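Local coordinates for protein benzoylformate decarboxylase (Mycobacterium smegmatis, PDB 4Q9D) that belongs to the thiamine pyrophosphate enzyme family, with a Rossmann-like central domain between two cofactor-binding domains, and carries a magnesium ion, at residues L207-R213 against D238-F242; V86-A91 against A399-G403; R345-I349 against N358-V363; D370-M376 against T392-F398; K5-T11 against D165-A170. All coordinates share one frame; numbering follows the deposited sequence.

Contact 1. Residues L207-R213 against D238-F242; sequences LGPEVDR and DRMSF
A chi1 of -161° swings the carboxylate of Asp212 away from its backbone N and onto Arg239, whose chain, bent at chi2 and chi3, curls round to meet it in a side-on salt bridge. Both donors share one oxygen: Arg239 NH2 lies 2.8 Å and NE 3.1 Å from Asp212 OD2, which sits in the guanidinium plane although the two flat groups stand 84° apart. Arg213, extended from CG to NE, makes an end-on salt bridge with Asp238, with NH1 and NH2 each 2.8 Å from Asp238 OD2. Arg239 CG, in the aliphatic part of its chain, lies over the centre of the Arg213 guanidinium, while Gln62 accepts from both arginines and probably eases their mutual charge. Small and bifunctional, Ser241 fits under the first helical turn: its OG donates to Gly208 O at 2.6 Å and accepts from Asp212 N at 2.8 Å, and its CB presses tightly on Val211 CB at 3.5 Å. Beyond it, Leu207 CD1 meets Phe242 CD1 at 3.6 Å. The first segment leaves the end of strand 203-207 and the second follows its neighbour 231-233, both at the carboxyl end of a parallel sheet of order 3-2-1-4-5-6, a Rossmann-like topology.

Contact 2. Residues V86-A91 against A399-G403; sequences VAAYRA and ATGSG
Ser402, Gly401 and Ala87 carry this contact, in which a loop is laid along the last turns of helix 82-90. Ser402 reaches the helix with CB, 3.7 Å from Ala87 CA and 3.9 Å from Val86 CG1, while its OG lies 3.6 Å from Ala87 CB. With chi1 at 62° that hydroxyl stands between its own N and carbonyl carbon, where it bonds to Gly404 N. A serine suits the place because its short side chain touches the helix with carbon and serves the loop with oxygen. Gly401 comes in backbone first: its CA is 3.7 Å from Ala87 O, and Ala91 CB lies on the same approach, so the space in front of CA is already taken and a residue without a side chain fits. Ala87, equally slim, lets the loop come this close. The two surfaces belong to different domains, the helix to the N-terminal and the loop to the C-terminal thiamine pyrophosphate-binding domain. No direct hydrogen bond joins the segments; one water makes weak bonds to Ala87 O and Gly401 N. The loop is shaped from within by an ST turn, in which Thr400 OG1 accepts from Ser402 N at 3.2 Å, and the same hydroxyl is hydrogen-bonded to Gly404 O. Arg90 adds its aliphatic part, with CB 3.3 Å from Gly401 O and CG 4.0 Å from Ser402 CB, before the chain bends at chi2 and carries the guanidinium off to a salt bridge with Asp110 of the second subunit, whose Tyr112 also packs on Thr400.

Contact 3. Residues R345-I349 against N358-V363; sequences RHSDI and NAVYEV
Ile349 and Asp348 press onto helix 357-367 in the compact half of this contact. Ile349 CD1 packs 3.6 Å from Val363 CG2 and 3.5 Å from Glu362 CD, its long branch reaching over Glu362 to Val363, while small Ala359 lets Asp348 CB within 3.9 Å of its CB. Helix 506-518 backs Val363 and Ala359. The other half, round His346 and Ser347, faces solvent and relies on polar links. Asn358, its CG anti to the backbone N (chi1 -177°), reaches out, and its ND2 donates to His346 O at 2.8 Å, almost straight, and to Asp348 OD2 at 3.0 Å, from above the carboxylate plane. That oxygen is also hydrogen-bonded to Thr356 OG1, just before the segment. ND2 lies over one face of the His346 ring, near its rim. Ser347 OG donates to the syn lone pair of Glu362 OE1 at 2.7 Å, and accepts from Ile349 N in an ST turn. One water joins Asp348 N, Asn358 O and Glu362 OE1. With two acceptors for ND2 and Trp388 NE1 bonded to OD1, the amide's rotation is fixed; that Glu362 OE1 accepts from both Ser347 OG and the water is consistent with an ionised carboxylate.

Contact 4. Residues D370-M376 against T392-F398; sequences DDAAVVM and THPASFF
Val374 and Val375 run parallel to Phe397 and Phe398, joined by three backbone hydrogen bonds: Val374 N to Ser396 O at 2.8 Å, Phe398 N to Val374 O at 3.0 Å, and Met376 N to Phe398 O at 3.0 Å. Side chains alternate between the faces. Val374 and Phe397 share the one covered by Leu385 of helix 382-388; with CG anti to the backbone N (chi1 178°), the Phe397 ring extends toward the neighbouring strand, its CZ 3.8 Å from Met376 CB. On the opposite face, Val375 and Phe398 lie under Ile415 of helix 408-421, and the Phe398 ring turns an edge to Ala373 CB. Beta-branched valines favour extended backbone, and the broad phenylalanine rings cover the sheet beside these helices, and Phe398 also meets Arg239. Before the strands the contact loosens and turns polar. Asp370 OD1 lies 3.2 Å from His393 CE1, the carboxylate and ring 75° apart, while His393 ND1 pairs with Thr392 OG1 at 3.0 Å. A water links Asp371 O to Ser396 OG, whose other bond, to Pro394 O, ties up the turn before the strand. Met376 ends the segment with its side chain about 11 Å from the magnesium ion. Strand 373-377, helix 382-388 and strand 397-399 form a beta-alpha-beta unit at the edge of the parallel sheet in the C-terminal cofactor-binding domain.

Contact 5. Residues K5-T11 against D165-A170; sequences KTVHDVT and DWDKPA
Backbone hydrogen bonds come first: Val7 N donates to Lys168 O at 2.8 Å, His8 N to Trp166 O at 3.0 Å, and Ala170 N to Lys5 O at 2.9 Å. The first two serve the helix start, because the opening N-H groups of a helix have no carbonyl of their own helix to meet, and here the turn 165-168 supplies it. Trp166 O is met in its carbonyl plane, on a lone pair. Side-chain bonds complete the cap: Thr6 and Asp9 form a capping box, with Asp9 N giving to Thr6 OG1 at 3.1 Å and Thr6 N to Asp9 OD2 at 2.8 Å. Threonine suits the N-cap, its chi1 of 60° placing OG1 for the bond. The start of helix 7-18 in the N-terminal cofactor-binding domain is thereby bound to the chain leaving strand 157-162 of that domain's parallel sheet. Apolar packing runs along the first turns of the helix. Trp166 turns the edge of its indole to Thr11, with CZ3 3.7 Å from Thr11 CB, and receives Val7 CG1 near CE3; Phe34 meets the same ring system. Val10 CG1 rests 3.6 Å from Ala170 CB. Charged ends turn elsewhere, Asp165 to Arg104 and Asp167 to Arg36.

Contacts 1, 2 and 4 form a connected cluster near the centre of the folded chain, their centres 12 to 17 Å apart. Contact 1 belongs to the central domain and meets the C-terminal one through Asp238 O with Ala399 N and Asp212 OD1 with Ala395 N, both probable hydrogen bonds; contact 2 ties in the N-terminal domain, so all three domains converge here. Strand 397-399 runs from contact 4 into contact 2. Contact 3, on the helix just before strand 373-377, touches contact 4 where Tyr361 OH packs on Met376 SD. Contact 5 stands apart, its centre about 58 Å from that of contact 3. Along the chain, contacts 2 and 5 interleave, whereas 1, 3 and 4 follow one another between the halves of contact 2.

Contact 1. Residues L207-R213 against D238-F242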
# COMPACT_ATOMS: atom_id res chain seq x y z
N LEU B 207 8.92 9.62 -33.13
CA LEU B 207 9.70 8.48 -32.70
C LEU B 207 10.33 8.82 -31.36
O LEU B 207 11.23 9.66 -31.27
CB LEU B 207 10.79 8.12 -33.74
CG LEU B 207 10.32 7.61 -35.12
CD1 LEU B 207 11.48 7.43 -36.11
CD2 LEU B 207 9.52 6.30 -35.01
N GLY B 208 9.85 8.14 -30.32
CA GLY B 208 10.26 8.41 -28.95
C GLY B 208 11.29 7.42 -28.43
O GLY B 208 11.76 6.54 -29.16
N PRO B 209 11.65 7.57 -27.15
CA PRO B 209 12.73 6.79 -26.53
C PRO B 209 12.57 5.26 -26.61
O PRO B 209 13.60 4.58 -26.54
CB PRO B 209 12.67 7.22 -25.06
CG PRO B 209 12.09 8.65 -25.11
CD PRO B 209 11.10 8.62 -26.26
N GLU B 210 11.35 4.71 -26.72
CA GLU B 210 11.22 3.25 -26.75
C GLU B 210 11.91 2.69 -27.97
O GLU B 210 12.31 1.52 -27.99
CB GLU B 210 9.76 2.80 -26.78
CG GLU B 210 8.98 3.09 -25.51
CD GLU B 210 7.59 2.48 -25.59
OE1 GLU B 210 6.61 3.23 -25.63
OE2 GLU B 210 7.48 1.24 -25.64
N VAL B 211 12.04 3.51 -29.00
CA VAL B 211 12.60 3.02 -30.27
C VAL B 211 14.07 2.70 -30.11
O VAL B 211 14.51 1.61 -30.46
CB VAL B 211 12.30 4.02 -31.44
CG1 VAL B 211 12.99 3.60 -32.72
CG2 VAL B 211 10.80 4.10 -31.66
N ASP B 212 14.82 3.64 -29.55
CA ASP B 212 16.23 3.39 -29.28
C ASP B 212 16.41 2.22 -28.28
O ASP B 212 17.27 1.38 -28.46
CB ASP B 212 16.93 4.66 -28.76
CG ASP B 212 18.45 4.59 -28.90
OD1 ASP B 212 18.91 4.12 -29.96
OD2 ASP B 212 19.18 4.98 -27.96
N ARG B 213 15.57 2.16 -27.25
CA ARG B 213 15.70 1.07 -26.26
C ARG B 213 15.38 -0.29 -26.86
O ARG B 213 15.91 -1.29 -26.41
CB ARG B 213 14.85 1.34 -25.01
CG ARG B 213 15.31 2.56 -24.24
CD ARG B 213 14.72 2.63 -22.82
NE ARG B 213 15.43 3.65 -22.03
CZ ARG B 213 14.89 4.81 -21.65
NH1 ARG B 213 13.64 5.12 -21.97
NH2 ARG B 213 15.61 5.67 -20.94
N ASP B 238 14.70 11.09 -22.80
CA ASP B 238 15.74 10.39 -22.05
C ASP B 238 16.56 9.50 -23.01
O ASP B 238 17.62 9.04 -22.65
CB ASP B 238 15.17 9.55 -20.88
CG ASP B 238 13.89 8.77 -21.25
OD1 ASP B 238 13.06 9.30 -22.04
OD2 ASP B 238 13.70 7.66 -20.72
N ARG B 239 16.04 9.27 -24.22
CA ARG B 239 16.80 8.64 -25.30
C ARG B 239 16.44 9.33 -26.61
O ARG B 239 15.37 9.95 -26.71
CB ARG B 239 16.51 7.12 -25.43
CG ARG B 239 16.77 6.33 -24.13
CD ARG B 239 18.26 6.04 -23.91
NE ARG B 239 18.71 5.14 -24.95
CZ ARG B 239 18.93 3.84 -24.80
NH1 ARG B 239 18.81 3.23 -23.61
NH2 ARG B 239 19.32 3.14 -25.86
N MET B 240 17.35 9.26 -27.58
CA MET B 240 17.05 9.74 -28.94
C MET B 240 17.12 8.59 -29.92
O MET B 240 18.08 7.82 -29.90
CB MET B 240 17.99 10.86 -29.32
CG MET B 240 17.45 12.16 -28.73
SD MET B 240 18.40 13.55 -29.23
CE MET B 240 18.22 14.74 -27.89
N SER B 241 16.10 8.48 -30.77
CA SER B 241 15.83 7.24 -31.48
C SER B 241 15.87 7.43 -33.01
O SER B 241 15.62 6.48 -33.75
CB SER B 241 14.43 6.72 -31.08
OG SER B 241 14.34 6.42 -29.69
N PHE B 242 16.17 8.64 -33.46
CA PHE B 242 16.17 8.94 -34.91
C PHE B 242 17.25 9.99 -35.17
O PHE B 242 17.33 10.97 -34.45
CB PHE B 242 14.80 9.48 -35.30
CG PHE B 242 14.62 9.78 -36.78
CD1 PHE B 242 14.37 8.76 -37.69
CD2 PHE B 242 14.67 11.09 -37.26
CE1 PHE B 242 14.18 9.03 -39.04
CE2 PHE B 242 14.48 11.37 -38.61
CZ PHE B 242 14.24 10.34 -39.50
O HOH W 1 13.84 10.23 -30.99
O HOH W 2 19.46 7.38 -27.05

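Contact 2. Residues V86-A91 against A399-G403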
# COMPACT_ATOMS: atom_id res chain seq x y z
N VAL B 86 12.67 5.88 -9.14
CA VAL B 86 11.65 6.52 -9.98
C VAL B 86 12.18 6.68 -11.41
O VAL B 86 11.52 6.31 -12.37
CB VAL B 86 11.27 7.91 -9.43
CG1 VAL B 86 10.21 8.64 -10.35
CG2 VAL B 86 10.75 7.78 -8.02
N ALA B 87 13.41 7.19 -11.54
CA ALA B 87 14.04 7.35 -12.85
C ALA B 87 14.15 6.03 -13.63
O ALA B 87 13.85 5.97 -14.81
CB ALA B 87 15.42 8.02 -12.71
N ALA B 88 14.60 4.96 -12.96
CA ALA B 88 14.73 3.65 -13.59
C ALA B 88 13.35 3.13 -14.01
O ALA B 88 13.18 2.52 -15.06
CB ALA B 88 15.42 2.65 -12.62
N TYR B 89 12.37 3.34 -13.14
CA TYR B 89 11.03 2.88 -13.42
C TYR B 89 10.47 3.64 -14.66
O TYR B 89 9.90 3.02 -15.58
CB TYR B 89 10.14 3.10 -12.20
CG TYR B 89 8.73 2.58 -12.44
CD1 TYR B 89 8.37 1.31 -12.03
CD2 TYR B 89 7.76 3.36 -13.08
CE1 TYR B 89 7.08 0.82 -12.22
CE2 TYR B 89 6.47 2.88 -13.29
CZ TYR B 89 6.13 1.61 -12.86
OH TYR B 89 4.86 1.11 -13.06
N ARG B 90 10.63 4.96 -14.69
CA ARG B 90 10.17 5.76 -15.85
C ARG B 90 10.92 5.40 -17.16
O ARG B 90 10.34 5.48 -18.24
CB ARG B 90 10.30 7.26 -15.59
CG ARG B 90 9.41 7.81 -14.46
CD ARG B 90 7.95 7.67 -14.76
NE ARG B 90 7.13 8.63 -14.00
CZ ARG B 90 5.80 8.68 -14.06
NH1 ARG B 90 5.12 7.80 -14.80
NH2 ARG B 90 5.14 9.58 -13.34
N ALA B 91 12.18 5.00 -17.05
CA ALA B 91 12.97 4.55 -18.23
C ALA B 91 12.69 3.12 -18.68
O ALA B 91 13.31 2.63 -19.65
CB ALA B 91 14.49 4.73 -17.96
N ALA B 399 19.46 10.70 -20.89
CA ALA B 399 19.13 11.64 -19.82
C ALA B 399 18.16 10.97 -18.84
O ALA B 399 17.57 9.92 -19.15
CB ALA B 399 18.49 12.91 -20.39
N THR B 400 18.01 11.59 -17.68
CA THR B 400 17.14 11.09 -16.61
C THR B 400 15.79 10.61 -17.13
O THR B 400 15.12 11.33 -17.89
CB THR B 400 16.90 12.15 -15.53
OG1 THR B 400 15.87 11.67 -14.66
CG2 THR B 400 16.47 13.51 -16.17
N GLY B 401 15.41 9.39 -16.73
CA GLY B 401 14.12 8.81 -17.09
C GLY B 401 12.96 9.62 -16.54
O GLY B 401 11.89 9.72 -17.16
N SER B 402 13.15 10.20 -15.35
CA SER B 402 12.04 10.83 -14.66
C SER B 402 12.03 12.36 -14.75
O SER B 402 11.01 12.99 -14.45
CB SER B 402 12.09 10.47 -13.18
OG SER B 402 13.30 10.98 -12.62
N GLY B 403 13.15 12.97 -15.12
CA GLY B 403 13.30 14.42 -14.96
C GLY B 403 13.99 14.77 -13.65
O GLY B 403 14.45 15.90 -13.46
O HOH W 3 16.38 6.56 -15.98

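Contact 3. Residues R345-I349 against N358-V363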
# COMPACT_ATOMS: atom_id res chain seq x y z
N ARG B 345 22.06 28.63 -35.55
CA ARG B 345 23.44 28.65 -35.07
C ARG B 345 24.05 30.03 -35.28
O ARG B 345 23.89 30.65 -36.34
CB ARG B 345 24.33 27.63 -35.79
CG ARG B 345 23.94 26.19 -35.67
CD ARG B 345 24.92 25.27 -36.38
NE ARG B 345 24.96 23.95 -35.74
CZ ARG B 345 24.65 22.78 -36.32
NH1 ARG B 345 24.29 22.73 -37.60
NH2 ARG B 345 24.72 21.65 -35.60
N HIS B 346 24.75 30.52 -34.27
CA HIS B 346 25.66 31.63 -34.41
C HIS B 346 26.77 31.38 -33.39
O HIS B 346 26.52 30.83 -32.32
CB HIS B 346 24.95 32.95 -34.16
CG HIS B 346 24.73 33.25 -32.71
ND1 HIS B 346 25.64 33.94 -31.94
CD2 HIS B 346 23.70 32.93 -31.88
CE1 HIS B 346 25.18 34.05 -30.70
NE2 HIS B 346 24.01 33.44 -30.64
N SER B 347 27.99 31.76 -33.73
CA SER B 347 29.14 31.39 -32.92
C SER B 347 29.53 32.44 -31.88
O SER B 347 29.56 33.63 -32.18
CB SER B 347 30.34 31.13 -33.82
OG SER B 347 31.46 30.93 -33.01
N ASP B 348 29.84 31.99 -30.67
CA ASP B 348 30.41 32.87 -29.64
C ASP B 348 31.86 32.48 -29.35
O ASP B 348 32.38 32.75 -28.28
CB ASP B 348 29.61 32.79 -28.35
CG ASP B 348 28.27 33.49 -28.46
OD1 ASP B 348 28.22 34.54 -29.13
OD2 ASP B 348 27.28 32.98 -27.87
N ILE B 349 32.49 31.80 -30.30
CA ILE B 349 33.93 31.50 -30.21
C ILE B 349 34.68 32.55 -31.02
O ILE B 349 34.25 32.89 -32.12
CB ILE B 349 34.22 30.15 -30.86
CG1 ILE B 349 33.59 29.01 -30.06
CG2 ILE B 349 35.73 29.94 -31.10
CD1 ILE B 349 33.88 27.65 -30.68
N ASN B 358 26.15 28.73 -25.26
CA ASN B 358 26.31 28.59 -26.71
C ASN B 358 27.79 28.39 -27.10
O ASN B 358 28.12 27.53 -27.93
CB ASN B 358 25.67 29.79 -27.41
CG ASN B 358 25.74 29.68 -28.92
OD1 ASN B 358 25.18 28.75 -29.50
ND2 ASN B 358 26.42 30.63 -29.57
N ALA B 359 28.69 29.17 -26.49
CA ALA B 359 30.13 28.98 -26.71
C ALA B 359 30.57 27.59 -26.29
O ALA B 359 31.31 26.93 -27.01
CB ALA B 359 30.93 30.02 -25.93
N VAL B 360 30.13 27.15 -25.11
CA VAL B 360 30.56 25.86 -24.55
C VAL B 360 30.19 24.71 -25.47
O VAL B 360 31.01 23.84 -25.73
CB VAL B 360 29.89 25.57 -23.15
CG1 VAL B 360 30.24 24.16 -22.68
CG2 VAL B 360 30.30 26.60 -22.14
N TYR B 361 28.94 24.68 -25.92
CA TYR B 361 28.50 23.56 -26.76
C TYR B 361 29.12 23.56 -28.15
O TYR B 361 29.35 22.49 -28.72
CB TYR B 361 26.97 23.48 -26.84
CG TYR B 361 26.35 22.84 -25.61
CD1 TYR B 361 25.99 21.49 -25.61
CD2 TYR B 361 26.15 23.58 -24.45
CE1 TYR B 361 25.44 20.89 -24.45
CE2 TYR B 361 25.59 23.00 -23.31
CZ TYR B 361 25.24 21.67 -23.31
OH TYR B 361 24.67 21.14 -22.17
N GLU B 362 29.44 24.74 -28.68
CA GLU B 362 30.10 24.76 -30.00
C GLU B 362 31.50 24.23 -29.88
O GLU B 362 31.92 23.42 -30.68
CB GLU B 362 30.16 26.16 -30.63
CG GLU B 362 30.84 26.08 -32.01
CD GLU B 362 31.00 27.43 -32.70
OE1 GLU B 362 30.67 28.48 -32.09
OE2 GLU B 362 31.46 27.42 -33.86
N VAL B 363 32.22 24.66 -28.85
CA VAL B 363 33.53 24.06 -28.60
C VAL B 363 33.44 22.53 -28.46
O VAL B 363 34.27 21.80 -28.99
CB VAL B 363 34.21 24.62 -27.35
CG1 VAL B 363 35.49 23.86 -27.07
CG2 VAL B 363 34.48 26.12 -27.52
O HOH W 4 23.64 29.47 -31.71
O HOH W 5 29.36 29.42 -29.98

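Contact 4. Residues D370-M376 against T392-F398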
# COMPACT_ATOMS: atom_id res chain seq x y z
N ASP B 370 33.05 11.41 -33.03
CA ASP B 370 31.82 11.10 -33.70
C ASP B 370 31.02 9.96 -33.01
O ASP B 370 29.79 9.98 -33.00
CB ASP B 370 32.12 10.81 -35.18
CG ASP B 370 30.86 10.56 -36.00
OD1 ASP B 370 30.68 9.40 -36.47
OD2 ASP B 370 30.04 11.50 -36.17
N ASP B 371 31.71 8.99 -32.43
CA ASP B 371 31.06 7.84 -31.80
C ASP B 371 30.90 8.00 -30.28
O ASP B 371 30.58 7.04 -29.61
CB ASP B 371 31.85 6.55 -32.07
CG ASP B 371 33.26 6.61 -31.50
OD1 ASP B 371 33.69 7.71 -31.07
OD2 ASP B 371 33.96 5.56 -31.49
N ALA B 372 31.14 9.19 -29.75
CA ALA B 372 30.97 9.42 -28.31
C ALA B 372 29.50 9.32 -27.88
O ALA B 372 28.59 9.61 -28.65
CB ALA B 372 31.56 10.78 -27.91
N ALA B 373 29.28 8.92 -26.63
CA ALA B 373 27.93 8.99 -26.06
C ALA B 373 27.79 10.32 -25.33
O ALA B 373 28.74 10.82 -24.71
CB ALA B 373 27.69 7.83 -25.10
N VAL B 374 26.61 10.91 -25.40
CA VAL B 374 26.37 12.14 -24.68
C VAL B 374 25.40 11.85 -23.53
O VAL B 374 24.36 11.22 -23.75
CB VAL B 374 25.78 13.23 -25.62
CG1 VAL B 374 25.23 14.42 -24.80
CG2 VAL B 374 26.86 13.72 -26.61
N VAL B 375 25.73 12.30 -22.31
CA VAL B 375 24.79 12.26 -21.18
C VAL B 375 24.42 13.70 -20.84
O VAL B 375 25.30 14.54 -20.69
CB VAL B 375 25.40 11.57 -19.93
CG1 VAL B 375 24.43 11.66 -18.75
CG2 VAL B 375 25.71 10.12 -20.24
N MET B 376 23.12 13.99 -20.72
CA MET B 376 22.68 15.38 -20.57
C MET B 376 21.97 15.59 -19.24
O MET B 376 21.04 14.86 -18.92
CB MET B 376 21.69 15.75 -21.69
CG MET B 376 21.03 17.14 -21.49
SD MET B 376 22.27 18.47 -21.67
CE MET B 376 21.20 19.86 -22.12
N THR B 392 23.47 11.37 -33.78
CA THR B 392 23.50 10.79 -35.12
C THR B 392 23.75 9.28 -35.07
O THR B 392 23.76 8.65 -36.10
CB THR B 392 24.58 11.48 -36.00
OG1 THR B 392 25.85 11.36 -35.36
CG2 THR B 392 24.27 12.97 -36.17
N HIS B 393 23.93 8.71 -33.88
CA HIS B 393 24.08 7.27 -33.74
C HIS B 393 23.10 6.69 -32.71
O HIS B 393 22.68 7.38 -31.77
CB HIS B 393 25.51 6.93 -33.32
CG HIS B 393 26.55 7.26 -34.34
ND1 HIS B 393 26.77 8.55 -34.78
CD2 HIS B 393 27.44 6.49 -35.00
CE1 HIS B 393 27.75 8.55 -35.67
NE2 HIS B 393 28.17 7.31 -35.82
N PRO B 394 22.73 5.41 -32.87
CA PRO B 394 21.86 4.81 -31.84
C PRO B 394 22.57 4.67 -30.50
O PRO B 394 23.80 4.66 -30.42
CB PRO B 394 21.51 3.44 -32.43
CG PRO B 394 22.69 3.11 -33.33
CD PRO B 394 23.12 4.45 -33.92
N ALA B 395 21.78 4.60 -29.43
CA ALA B 395 22.32 4.38 -28.09
C ALA B 395 23.45 5.34 -27.74
O ALA B 395 24.45 4.94 -27.15
CB ALA B 395 22.76 2.91 -27.91
N SER B 396 23.30 6.63 -28.08
CA SER B 396 24.40 7.56 -27.90
C SER B 396 23.97 8.83 -27.22
O SER B 396 24.71 9.82 -27.20
CB SER B 396 25.07 7.88 -29.24
OG SER B 396 25.61 6.70 -29.80
N PHE B 397 22.75 8.81 -26.68
CA PHE B 397 22.23 9.93 -25.92
C PHE B 397 21.45 9.36 -24.74
O PHE B 397 20.64 8.44 -24.92
CB PHE B 397 21.26 10.80 -26.74
CG PHE B 397 20.69 11.92 -25.94
CD1 PHE B 397 21.37 13.13 -25.85
CD2 PHE B 397 19.51 11.75 -25.22
CE1 PHE B 397 20.86 14.19 -25.06
CE2 PHE B 397 18.99 12.78 -24.45
CZ PHE B 397 19.67 14.02 -24.38
N PHE B 398 21.69 9.90 -23.55
CA PHE B 398 20.97 9.47 -22.33
C PHE B 398 20.68 10.66 -21.42
O PHE B 398 21.53 11.52 -21.21
CB PHE B 398 21.80 8.46 -21.54
CG PHE B 398 22.23 7.26 -22.34
CD1 PHE B 398 21.50 6.07 -22.30
CD2 PHE B 398 23.38 7.31 -23.13
CE1 PHE B 398 21.89 4.94 -23.04
CE2 PHE B 398 23.79 6.18 -23.88
CZ PHE B 398 23.04 5.00 -23.83
O HOH W 6 31.52 7.05 -35.94
O HOH W 7 28.32 5.74 -29.76

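Contact 5. Residues K5-T11 against D165-A170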
# COMPACT_ATOMS: atom_id res chain seq x y z
N LYS B 5 25.13 -27.93 -0.92
CA LYS B 5 24.97 -26.60 -1.50
C LYS B 5 24.01 -25.78 -0.64
O LYS B 5 22.98 -26.28 -0.19
CB LYS B 5 24.39 -26.70 -2.90
CG LYS B 5 25.19 -27.58 -3.82
CD LYS B 5 26.51 -26.97 -4.14
CE LYS B 5 26.98 -27.39 -5.53
NZ LYS B 5 28.43 -27.12 -5.73
N THR B 6 24.36 -24.53 -0.39
CA THR B 6 23.48 -23.61 0.31
C THR B 6 22.67 -22.78 -0.69
O THR B 6 22.96 -22.74 -1.88
CB THR B 6 24.30 -22.66 1.17
OG1 THR B 6 25.17 -21.93 0.30
CG2 THR B 6 25.17 -23.48 2.21
N VAL B 7 21.66 -22.09 -0.18
CA VAL B 7 20.93 -21.11 -0.96
C VAL B 7 21.90 -20.12 -1.66
O VAL B 7 21.71 -19.78 -2.82
CB VAL B 7 19.93 -20.37 -0.05
CG1 VAL B 7 19.44 -19.05 -0.73
CG2 VAL B 7 18.74 -21.30 0.29
N HIS B 8 22.95 -19.72 -0.95
CA HIS B 8 23.98 -18.83 -1.49
C HIS B 8 24.66 -19.46 -2.72
O HIS B 8 24.79 -18.81 -3.77
CB HIS B 8 25.00 -18.54 -0.37
CG HIS B 8 26.01 -17.48 -0.71
ND1 HIS B 8 27.09 -17.70 -1.55
CD2 HIS B 8 26.13 -16.19 -0.29
CE1 HIS B 8 27.82 -16.61 -1.62
NE2 HIS B 8 27.26 -15.67 -0.87
N ASP B 9 25.08 -20.73 -2.60
CA ASP B 9 25.73 -21.43 -3.73
C ASP B 9 24.87 -21.45 -4.97
O ASP B 9 25.31 -21.07 -6.07
CB ASP B 9 26.04 -22.91 -3.38
CG ASP B 9 27.08 -23.06 -2.27
OD1 ASP B 9 28.02 -22.24 -2.22
OD2 ASP B 9 26.94 -23.99 -1.45
N VAL B 10 23.65 -21.96 -4.83
CA VAL B 10 22.83 -22.15 -6.00
C VAL B 10 22.29 -20.82 -6.56
O VAL B 10 21.97 -20.73 -7.75
CB VAL B 10 21.69 -23.19 -5.76
CG1 VAL B 10 22.27 -24.47 -5.10
CG2 VAL B 10 20.60 -22.63 -4.91
N THR B 11 22.18 -19.79 -5.72
CA THR B 11 21.66 -18.51 -6.23
C THR B 11 22.71 -17.84 -7.13
O THR B 11 22.40 -17.42 -8.24
CB THR B 11 21.27 -17.53 -5.11
OG1 THR B 11 20.22 -18.11 -4.32
CG2 THR B 11 20.75 -16.20 -5.70
N ASP B 165 18.90 -16.35 5.41
CA ASP B 165 18.46 -17.27 4.36
C ASP B 165 19.64 -17.90 3.61
O ASP B 165 19.57 -19.04 3.16
CB ASP B 165 17.52 -16.56 3.33
CG ASP B 165 16.09 -16.36 3.87
OD1 ASP B 165 15.82 -16.74 5.04
OD2 ASP B 165 15.24 -15.82 3.13
N TRP B 166 20.71 -17.14 3.45
CA TRP B 166 21.75 -17.46 2.48
C TRP B 166 22.52 -18.73 2.85
O TRP B 166 23.00 -19.45 1.99
CB TRP B 166 22.72 -16.26 2.36
CG TRP B 166 22.05 -15.08 1.67
CD1 TRP B 166 21.60 -13.93 2.25
CD2 TRP B 166 21.68 -14.99 0.28
NE1 TRP B 166 21.01 -13.12 1.31
CE2 TRP B 166 21.05 -13.75 0.09
CE3 TRP B 166 21.85 -15.85 -0.82
CZ2 TRP B 166 20.59 -13.32 -1.15
CZ3 TRP B 166 21.38 -15.43 -2.06
CH2 TRP B 166 20.75 -14.17 -2.21
N ASP B 167 22.65 -18.98 4.16
CA ASP B 167 23.40 -20.14 4.64
C ASP B 167 22.54 -21.38 4.80
O ASP B 167 23.05 -22.42 5.19
CB ASP B 167 24.13 -19.80 5.95
CG ASP B 167 25.26 -18.81 5.71
OD1 ASP B 167 25.79 -18.81 4.56
OD2 ASP B 167 25.61 -18.04 6.64
N LYS B 168 21.26 -21.31 4.46
CA LYS B 168 20.43 -22.50 4.55
C LYS B 168 20.72 -23.51 3.41
O LYS B 168 21.13 -23.12 2.33
CB LYS B 168 18.95 -22.09 4.60
CG LYS B 168 18.64 -21.17 5.81
CD LYS B 168 18.77 -21.99 7.10
CE LYS B 168 18.23 -21.24 8.31
NZ LYS B 168 19.14 -20.15 8.68
N PRO B 169 20.51 -24.81 3.67
CA PRO B 169 20.69 -25.80 2.59
C PRO B 169 19.75 -25.49 1.43
O PRO B 169 18.57 -25.24 1.67
CB PRO B 169 20.25 -27.13 3.26
CG PRO B 169 20.52 -26.92 4.73
CD PRO B 169 20.22 -25.42 4.98
N ALA B 170 20.26 -25.51 0.20
CA ALA B 170 19.39 -25.33 -0.97
C ALA B 170 18.54 -26.58 -1.21
O ALA B 170 18.93 -27.67 -0.82
CB ALA B 170 20.22 -25.06 -2.20
O HOH W 8 21.82 -28.88 0.04